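Local atomic coordinates of Slr0280 protein (Synechocystis sp., PDB entry 5H3K), a protein that is of unknown function but carries a phosphodiester glycosidase (NAGPA-family) domain and so probably acts on a phosphate-linked sugar. Residues 364-370 / 382-386; 353-358 / 495-500; 266-271 / 282-286. All blocks are in the same frame, centred on the assembly; numbering follows the deposited sequence.

Interaction 1: residues 364-370 / 382-386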
loop_
_atom_site.group_PDB
_atom_site.type_symbol
_atom_site.label_atom_id
_atom_site.label_comp_id
_atom_site.label_asym_id
_atom_site.label_seq_id
_atom_site.Cartn_x
_atom_site.Cartn_y
_atom_site.Cartn_z
ATOM N N PRO A 364 -18.593 -8.528 -3.592
ATOM C CA PRO A 364 -18.631 -8.491 -2.125
ATOM C C PRO A 364 -18.919 -9.882 -1.564
ATOM O O PRO A 364 -19.600 -10.700 -2.215
ATOM C CB PRO A 364 -19.827 -7.569 -1.816
ATOM C CG PRO A 364 -20.294 -7.019 -3.149
ATOM C CD PRO A 364 -19.842 -8.012 -4.176
ATOM N N ILE A 365 -18.401 -10.156 -0.374
ATOM C CA ILE A 365 -18.758 -11.387 0.333
ATOM C C ILE A 365 -19.085 -11.132 1.804
ATOM O O ILE A 365 -18.600 -10.152 2.394
ATOM C CB ILE A 365 -17.650 -12.476 0.235
ATOM C CG1 ILE A 365 -16.389 -12.059 1.004
ATOM C CG2 ILE A 365 -17.320 -12.817 -1.226
ATOM C CD1 ILE A 365 -15.389 -13.199 1.184
ATOM N N LEU A 366 -19.927 -12.006 2.371
ATOM C CA LEU A 366 -20.189 -12.088 3.813
ATOM C C LEU A 366 -20.734 -10.800 4.452
ATOM O O LEU A 366 -20.563 -10.577 5.642
ATOM C CB LEU A 366 -18.934 -12.576 4.547
ATOM C CG LEU A 366 -18.581 -14.026 4.213
ATOM C CD1 LEU A 366 -17.156 -14.366 4.668
ATOM C CD2 LEU A 366 -19.601 -14.956 4.864
ATOM N N ASN A 367 -21.376 -9.955 3.650
ATOM C CA ASN A 367 -21.934 -8.689 4.119
ATOM C C ASN A 367 -20.879 -7.877 4.879
ATOM O O ASN A 367 -21.166 -7.258 5.904
ATOM C CB ASN A 367 -23.174 -8.934 4.982
ATOM C CG ASN A 367 -24.161 -7.771 4.939
ATOM O OD1 ASN A 367 -24.316 -7.103 3.907
ATOM N ND2 ASN A 367 -24.842 -7.527 6.061
ATOM N N ARG A 368 -19.661 -7.869 4.347
ATOM C CA ARG A 368 -18.539 -7.223 5.015
ATOM C C ARG A 368 -18.447 -5.725 4.794
ATOM O O ARG A 368 -18.970 -5.194 3.812
ATOM C CB ARG A 368 -17.243 -7.912 4.619
ATOM C CG ARG A 368 -17.073 -9.191 5.405
ATOM C CD ARG A 368 -15.861 -9.997 5.000
ATOM N NE ARG A 368 -15.703 -11.054 5.991
ATOM C CZ ARG A 368 -14.738 -11.967 6.007
ATOM N NH1 ARG A 368 -13.812 -12.009 5.051
ATOM N NH2 ARG A 368 -14.716 -12.856 6.996
ATOM N N GLY A 369 -17.777 -5.058 5.733
ATOM C CA GLY A 369 -17.536 -3.627 5.670
ATOM C C GLY A 369 -16.907 -3.209 4.353
ATOM O O GLY A 369 -16.049 -3.920 3.811
ATOM N N ALA A 370 -17.339 -2.062 3.835
ATOM C CA ALA A 370 -16.867 -1.548 2.555
ATOM C C ALA A 370 -16.942 -0.033 2.524
ATOM O O ALA A 370 -17.762 0.578 3.223
ATOM C CB ALA A 370 -17.684 -2.153 1.386
ATOM N N GLY A 382 -20.407 1.140 4.718
ATOM C CA GLY A 382 -21.496 0.284 5.152
ATOM C C GLY A 382 -21.101 -1.159 5.012
ATOM O O GLY A 382 -19.961 -1.450 4.676
ATOM N N ARG A 383 -22.038 -2.061 5.271
ATOM C CA ARG A 383 -21.780 -3.482 5.092
ATOM C C ARG A 383 -22.459 -3.899 3.799
ATOM O O ARG A 383 -23.686 -3.859 3.682
ATOM C CB ARG A 383 -22.286 -4.267 6.296
ATOM C CG ARG A 383 -21.579 -3.815 7.576
ATOM C CD ARG A 383 -21.870 -4.737 8.748
ATOM N NE ARG A 383 -21.126 -4.339 9.950
ATOM C CZ ARG A 383 -21.535 -3.418 10.825
ATOM N NH1 ARG A 383 -22.682 -2.776 10.644
ATOM N NH2 ARG A 383 -20.789 -3.138 11.885
ATOM N N LEU A 384 -21.642 -4.270 2.818
ATOM C CA LEU A 384 -22.089 -4.347 1.439
ATOM C C LEU A 384 -22.452 -5.766 0.998
ATOM O O LEU A 384 -21.732 -6.730 1.261
ATOM C CB LEU A 384 -21.001 -3.768 0.525
ATOM C CG LEU A 384 -21.165 -3.948 -0.985
ATOM C CD1 LEU A 384 -22.337 -3.111 -1.486
ATOM C CD2 LEU A 384 -19.860 -3.564 -1.678
ATOM N N SER A 385 -23.580 -5.894 0.320
ATOM C CA SER A 385 -23.868 -7.133 -0.394
ATOM C C SER A 385 -24.370 -6.789 -1.791
ATOM O O SER A 385 -24.866 -5.692 -2.038
ATOM C CB SER A 385 -24.867 -8.006 0.368
ATOM O OG SER A 385 -26.097 -7.327 0.506
ATOM N N LEU A 386 -24.208 -7.726 -2.714
ATOM C CA LEU A 386 -24.619 -7.496 -4.089
ATOM C C LEU A 386 -25.376 -8.726 -4.516
ATOM O O LEU A 386 -24.919 -9.837 -4.278
ATOM C CB LEU A 386 -23.392 -7.322 -4.982
ATOM C CG LEU A 386 -23.645 -7.301 -6.491
ATOM C CD1 LEU A 386 -24.329 -6.000 -6.884
ATOM C CD2 LEU A 386 -22.341 -7.501 -7.276
HETATM O O HOH W 1 -22.867 -9.973 -1.826
HETATM O O HOH W 2 -21.530 -9.459 0.835
HETATM O O HOH W 3 -18.857 -6.418 1.389
#
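G369 and R383 face each other as an antiparallel non-hydrogen-bonded pair, and the next pair, A370 with G382, is hydrogen-bonded in both directions. A370 N reaches G382 O at 2.8 Å and G382 N returns to A370 O at 3.1 Å. On the other side of the G369-R383 pair, L384 N donates to R368 O at 3.0 Å. Beyond this bond direct backbone pairing gives way to water. One water donates to both R368 O and L384 O, and a second, held by N367 N, also donates to L384 O; that carbonyl thus takes two water bonds, with N367 CA close by as a CH donor. Past N367 the segment 364-370 turns back, R368 N bonding to I365 O, and brings P364 over the other strand.

The P364 ring supplies most of the apolar contact. Its CG lies 3.6 Å from L386 CB and 3.8 Å from L384 CD2, filling the angle between these two leucines. CG of L384 is anti to its own N (chi1 171°), which leans the isobutyl group toward the proline, while L384 CB abuts A370 CB at 3.8 Å. On the other face, the first methylene of R383 presses on a backbone oxygen, with R383 CB 3.2 Å from N367 O; the extended chain then carries the guanidinium away to a salt bridge with E518.

E518 also accepts from G369 N and, through its carbonyl, from R368 NE, tying both strands to one residue. The contact forms part of the hairpin of strands 369-373 and 379-392, flanked by strand 497-500 on one side and strand 481-488 on the other.

Interaction 2: residues 353-358 / 495-500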
loop_
_atom_site.group_PDB
_atom_site.type_symbol
_atom_site.label_atom_id
_atom_site.label_comp_id
_atom_site.label_asym_id
_atom_site.label_seq_id
_atom_site.Cartn_x
_atom_site.Cartn_y
_atom_site.Cartn_z
ATOM N N ALA A 353 -15.208 -7.223 -2.153
ATOM C CA ALA A 353 -15.580 -6.302 -3.218
ATOM C C ALA A 353 -14.425 -5.454 -3.735
ATOM O O ALA A 353 -13.654 -4.895 -2.959
ATOM C CB ALA A 353 -16.713 -5.398 -2.755
ATOM N N VAL A 354 -14.313 -5.353 -5.057
ATOM C CA VAL A 354 -13.380 -4.406 -5.671
ATOM C C VAL A 354 -14.049 -3.905 -6.934
ATOM O O VAL A 354 -14.346 -4.705 -7.827
ATOM C CB VAL A 354 -12.037 -5.069 -6.091
ATOM C CG1 VAL A 354 -11.149 -4.051 -6.784
ATOM C CG2 VAL A 354 -11.287 -5.703 -4.903
ATOM N N TRP A 355 -14.305 -2.601 -7.030
ATOM C CA TRP A 355 -14.875 -2.066 -8.276
ATOM C C TRP A 355 -14.405 -0.650 -8.617
ATOM O O TRP A 355 -14.079 0.147 -7.728
ATOM C CB TRP A 355 -16.415 -2.173 -8.292
ATOM C CG TRP A 355 -17.237 -1.160 -7.487
ATOM C CD1 TRP A 355 -17.912 -0.074 -7.978
ATOM C CD2 TRP A 355 -17.528 -1.200 -6.073
ATOM N NE1 TRP A 355 -18.590 0.569 -6.963
ATOM C CE2 TRP A 355 -18.370 -0.096 -5.796
ATOM C CE3 TRP A 355 -17.149 -2.051 -5.032
ATOM C CZ2 TRP A 355 -18.842 0.169 -4.502
ATOM C CZ3 TRP A 355 -17.606 -1.778 -3.755
ATOM C CH2 TRP A 355 -18.450 -0.678 -3.496
ATOM N N SER A 356 -14.363 -0.345 -9.907
ATOM C CA SER A 356 -13.930 0.981 -10.347
ATOM C C SER A 356 -14.579 1.340 -11.664
ATOM O O SER A 356 -14.706 0.489 -12.541
ATOM C CB SER A 356 -12.407 1.064 -10.470
ATOM O OG SER A 356 -11.935 0.285 -11.543
ATOM N N GLN A 357 -14.974 2.603 -11.796
ATOM C CA GLN A 357 -15.730 3.077 -12.963
ATOM C C GLN A 357 -16.876 2.130 -13.358
ATOM O O GLN A 357 -17.074 1.818 -14.539
ATOM C CB GLN A 357 -14.773 3.400 -14.128
ATOM C CG GLN A 357 -13.688 4.406 -13.695
ATOM C CD GLN A 357 -12.716 4.791 -14.808
ATOM O OE1 GLN A 357 -11.981 5.770 -14.689
ATOM N NE2 GLN A 357 -12.707 4.021 -15.885
ATOM N N GLN A 358 -17.609 1.678 -12.338
ATOM C CA GLN A 358 -18.742 0.751 -12.453
ATOM C C GLN A 358 -18.380 -0.621 -13.013
ATOM O O GLN A 358 -19.252 -1.373 -13.440
ATOM C CB GLN A 358 -19.902 1.361 -13.258
ATOM C CG GLN A 358 -20.570 2.560 -12.587
ATOM C CD GLN A 358 -21.957 2.869 -13.159
ATOM O OE1 GLN A 358 -22.687 1.972 -13.589
ATOM N NE2 GLN A 358 -22.323 4.143 -13.151
ATOM N N PHE A 495 -22.267 4.956 -6.211
ATOM C CA PHE A 495 -20.813 5.146 -6.281
ATOM C C PHE A 495 -20.129 4.185 -7.249
ATOM O O PHE A 495 -20.309 2.973 -7.153
ATOM C CB PHE A 495 -20.186 5.039 -4.884
ATOM C CG PHE A 495 -20.705 6.070 -3.913
ATOM C CD1 PHE A 495 -20.111 7.319 -3.826
ATOM C CD2 PHE A 495 -21.818 5.802 -3.114
ATOM C CE1 PHE A 495 -20.602 8.293 -2.926
ATOM C CE2 PHE A 495 -22.317 6.762 -2.222
ATOM C CZ PHE A 495 -21.702 8.003 -2.125
ATOM N N PRO A 496 -19.341 4.733 -8.184
ATOM C CA PRO A 496 -18.731 3.931 -9.246
ATOM C C PRO A 496 -17.441 3.250 -8.824
ATOM O O PRO A 496 -16.968 2.419 -9.595
ATOM C CB PRO A 496 -18.419 4.971 -10.324
ATOM C CG PRO A 496 -18.110 6.226 -9.526
ATOM C CD PRO A 496 -19.103 6.178 -8.369
ATOM N N ASN A 497 -16.879 3.607 -7.663
ATOM C CA ASN A 497 -15.651 2.991 -7.165
ATOM C C ASN A 497 -15.853 2.482 -5.753
ATOM O O ASN A 497 -16.555 3.096 -4.954
ATOM C CB ASN A 497 -14.490 3.997 -7.138
ATOM C CG ASN A 497 -14.375 4.791 -8.414
ATOM O OD1 ASN A 497 -14.138 4.231 -9.484
ATOM N ND2 ASN A 497 -14.517 6.117 -8.309
ATOM N N GLY A 498 -15.243 1.351 -5.426
ATOM C CA GLY A 498 -15.323 0.885 -4.058
ATOM C C GLY A 498 -14.393 -0.244 -3.692
ATOM O O GLY A 498 -13.788 -0.890 -4.552
ATOM N N MET A 499 -14.299 -0.490 -2.392
ATOM C CA MET A 499 -13.414 -1.504 -1.855
ATOM C C MET A 499 -14.043 -2.123 -0.616
ATOM O O MET A 499 -14.384 -1.410 0.346
ATOM C CB MET A 499 -12.063 -0.873 -1.489
ATOM C CG MET A 499 -11.100 -1.801 -0.738
ATOM S SD MET A 499 -10.576 -3.220 -1.703
ATOM C CE MET A 499 -9.760 -2.447 -3.097
ATOM N N GLY A 500 -14.170 -3.448 -0.616
ATOM C CA GLY A 500 -14.581 -4.171 0.572
ATOM C C GLY A 500 -13.386 -4.713 1.357
ATOM O O GLY A 500 -12.313 -5.004 0.802
HETATM O O HOH W 4 -11.886 -6.388 -1.420
#
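F495 meets the opposite segment through its carbonyl: W355 NE1 donates to F495 O at 3.0 Å, almost straight, with the oxygen at the indole edge and in the ring plane. P496 follows, its carbonyl taking a bond from Q358 N at 2.9 Å on a lone pair, while its CB rests against Q358 CG. At N497 the side chain reaches across to the turn after strand 354-356. With CG anti to the carbonyl carbon (chi1 -47°), N497 OD1 accepts a hydrogen bond from Q357 N at 2.9 Å, so the amide holds that turn; ND2 has a weak bond to W373 O.

G498 lies under the indole. G498 CA sits 3.3 Å from the centroid of the W355 six-membered ring, 3° off the ring normal, a close CH-pi contact, and the backbone N is over the same face. Meanwhile G498 and W355 exchange two backbone hydrogen bonds. The bond at the indole edge and the peptide on its face together fix the ring's rotation, and W360 stacks on W355 as well. M499 turns to the other face of the sheet, where its bent chain lies alongside V354, CE 4.0 Å from V354 CG2. G500 N closes the pairing with a bond to A353 O at 2.8 Å, and a water lies within bonding distance of both A353 O and G500 O.

Strands 354-356 and 497-500 run antiparallel, 171° between their directions, and bring distant parts of the chain together in a large mixed beta sheet, strand 497-500 belonging to the phosphodiester glycosidase family region.

Interaction 3: residues 266-271 / 282-286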
loop_
_atom_site.group_PDB
_atom_site.type_symbol
_atom_site.label_atom_id
_atom_site.label_comp_id
_atom_site.label_asym_id
_atom_site.label_seq_id
_atom_site.Cartn_x
_atom_site.Cartn_y
_atom_site.Cartn_z
ATOM N N ASP A 266 11.026 3.240 21.229
ATOM C CA ASP A 266 10.113 4.332 20.880
ATOM C C ASP A 266 10.564 5.075 19.613
ATOM O O ASP A 266 11.130 6.169 19.677
ATOM C CB ASP A 266 9.936 5.292 22.061
ATOM C CG ASP A 266 11.259 5.799 22.604
ATOM O OD1 ASP A 266 12.262 5.054 22.532
ATOM O OD2 ASP A 266 11.298 6.946 23.098
ATOM N N ALA A 267 10.289 4.468 18.460
ATOM C CA ALA A 267 10.734 4.969 17.163
ATOM C C ALA A 267 9.685 4.525 16.162
ATOM O O ALA A 267 8.947 3.576 16.442
ATOM C CB ALA A 267 12.089 4.365 16.810
ATOM N N PRO A 268 9.612 5.181 14.988
ATOM C CA PRO A 268 10.406 6.317 14.501
ATOM C C PRO A 268 9.885 7.628 15.081
ATOM O O PRO A 268 8.782 7.644 15.634
ATOM C CB PRO A 268 10.173 6.266 12.989
ATOM C CG PRO A 268 8.791 5.707 12.858
ATOM C CD PRO A 268 8.677 4.686 13.958
ATOM N N PRO A 269 10.668 8.710 14.972
ATOM C CA PRO A 269 10.242 9.984 15.561
ATOM C C PRO A 269 9.063 10.613 14.815
ATOM O O PRO A 269 8.784 10.228 13.671
ATOM C CB PRO A 269 11.494 10.859 15.441
ATOM C CG PRO A 269 12.319 10.229 14.368
ATOM C CD PRO A 269 12.047 8.765 14.448
ATOM N N VAL A 270 8.378 11.564 15.450
ATOM C CA VAL A 270 7.207 12.189 14.833
ATOM C C VAL A 270 7.617 13.068 13.669
ATOM O O VAL A 270 8.727 13.600 13.635
ATOM C CB VAL A 270 6.381 13.005 15.840
ATOM C CG1 VAL A 270 6.129 12.188 17.097
ATOM C CG2 VAL A 270 7.082 14.302 16.180
ATOM N N LYS A 271 6.726 13.197 12.694
ATOM C CA LYS A 271 7.014 13.967 11.495
ATOM C C LYS A 271 5.695 14.419 10.889
ATOM O O LYS A 271 4.702 13.693 10.950
ATOM C CB LYS A 271 7.793 13.106 10.482
ATOM C CG LYS A 271 8.350 13.905 9.285
ATOM C CD LYS A 271 8.852 12.991 8.152
ATOM C CE LYS A 271 10.014 12.092 8.591
ATOM N NZ LYS A 271 11.141 12.873 9.173
ATOM N N GLN A 282 1.990 12.032 7.919
ATOM C CA GLN A 282 2.367 12.191 9.321
ATOM C C GLN A 282 2.854 10.899 9.918
ATOM O O GLN A 282 2.359 9.822 9.573
ATOM C CB GLN A 282 1.196 12.728 10.161
ATOM C CG GLN A 282 0.740 14.110 9.744
ATOM C CD GLN A 282 -0.614 14.481 10.317
ATOM O OE1 GLN A 282 -1.640 14.429 9.628
ATOM N NE2 GLN A 282 -0.622 14.867 11.581
ATOM N N GLN A 283 3.839 11.017 10.806
ATOM C CA GLN A 283 4.257 9.915 11.665
ATOM C C GLN A 283 3.995 10.381 13.098
ATOM O O GLN A 283 4.434 11.464 13.484
ATOM C CB GLN A 283 5.734 9.572 11.445
ATOM C CG GLN A 283 6.228 8.406 12.280
ATOM C CD GLN A 283 5.531 7.102 11.927
ATOM O OE1 GLN A 283 5.269 6.827 10.746
ATOM N NE2 GLN A 283 5.212 6.290 12.952
ATOM N N ARG A 284 3.258 9.583 13.864
ATOM C CA ARG A 284 2.774 9.984 15.188
ATOM C C ARG A 284 2.819 8.817 16.152
ATOM O O ARG A 284 2.866 7.657 15.733
ATOM C CB ARG A 284 1.308 10.433 15.095
ATOM C CG ARG A 284 1.085 11.859 14.635
ATOM C CD ARG A 284 -0.405 12.152 14.508
ATOM N NE ARG A 284 -0.973 11.602 13.276
ATOM C CZ ARG A 284 -2.188 11.889 12.832
ATOM N NH1 ARG A 284 -2.630 11.355 11.701
ATOM N NH2 ARG A 284 -2.954 12.718 13.529
ATOM N N PHE A 285 2.787 9.125 17.448
ATOM C CA PHE A 285 2.509 8.118 18.469
ATOM C C PHE A 285 1.079 8.311 18.951
ATOM O O PHE A 285 0.696 9.416 19.330
ATOM C CB PHE A 285 3.472 8.242 19.655
ATOM C CG PHE A 285 4.897 7.886 19.322
ATOM C CD1 PHE A 285 5.324 6.569 19.369
ATOM C CD2 PHE A 285 5.810 8.873 18.964
ATOM C CE1 PHE A 285 6.644 6.235 19.061
ATOM C CE2 PHE A 285 7.131 8.550 18.657
ATOM C CZ PHE A 285 7.544 7.225 18.703
ATOM N N VAL A 286 0.278 7.251 18.921
ATOM C CA VAL A 286 -1.091 7.345 19.408
ATOM C C VAL A 286 -1.229 6.564 20.714
ATOM O O VAL A 286 -0.903 5.372 20.779
ATOM C CB VAL A 286 -2.108 6.849 18.365
ATOM C CG1 VAL A 286 -3.520 6.929 18.925
ATOM C CG2 VAL A 286 -1.998 7.669 17.075
HETATM O O HOH W 5 6.050 7.274 15.452
#
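The F285 ring presents its edge to the segment 266-271 and keeps a water over the centre of one face, 3.5 Å above the plane. A267 N lies in the ring plane at that edge, beside the carbonyl carbon of D266, which is 3.8 Å from F285 CZ; V270 CG1 meets CD2 on the same rim at 3.8 Å. The water on the face donates to P268 O and accepts from Q283 NE2, with a weak further bond to R284 O, so it joins the proline-rich stretch to the strand.

The Q283 side chain crosses P268 at about a right angle: CG, anti to the backbone N (chi1 -178°), comes 3.4 Å from P269 O, and the bend at chi2 lays the amide against P268, whose CG is 3.6 Å from Q283 NE2. The other end of that amide, OE1, is bonded to T296 OG1. P268 follows a cis peptide bond.

K271 and Q283 then pair through two backbone hydrogen bonds, K271 N to Q283 O and Q283 N to K271 O. This is the antiparallel pairing of a beta hairpin, strands 271-276 and 279-288, at the margin of an eight-stranded sheet.

How the interactions relate
Interactions 1 and 2 are one continuous piece of structure, their centres about 12 Å apart, because strands 369-373 and 497-500 are neighbours in the same sheet. They pack directly against each other: L384 CD2 packs on W355 CZ3 at 3.5 Å, A370 CB on M499 O at 3.5 Å, and P364 CA on A353 CB at 3.7 Å. In sequence the hairpin of interaction 1 falls within the long excursion between the two segments of interaction 2. Interaction 3 comes earlier in the chain and belongs to a different sheet, its centre about 33 Å from that of interaction 1 and about 32 Å from that of interaction 2, with nearest atoms about 20 Å away in both cases.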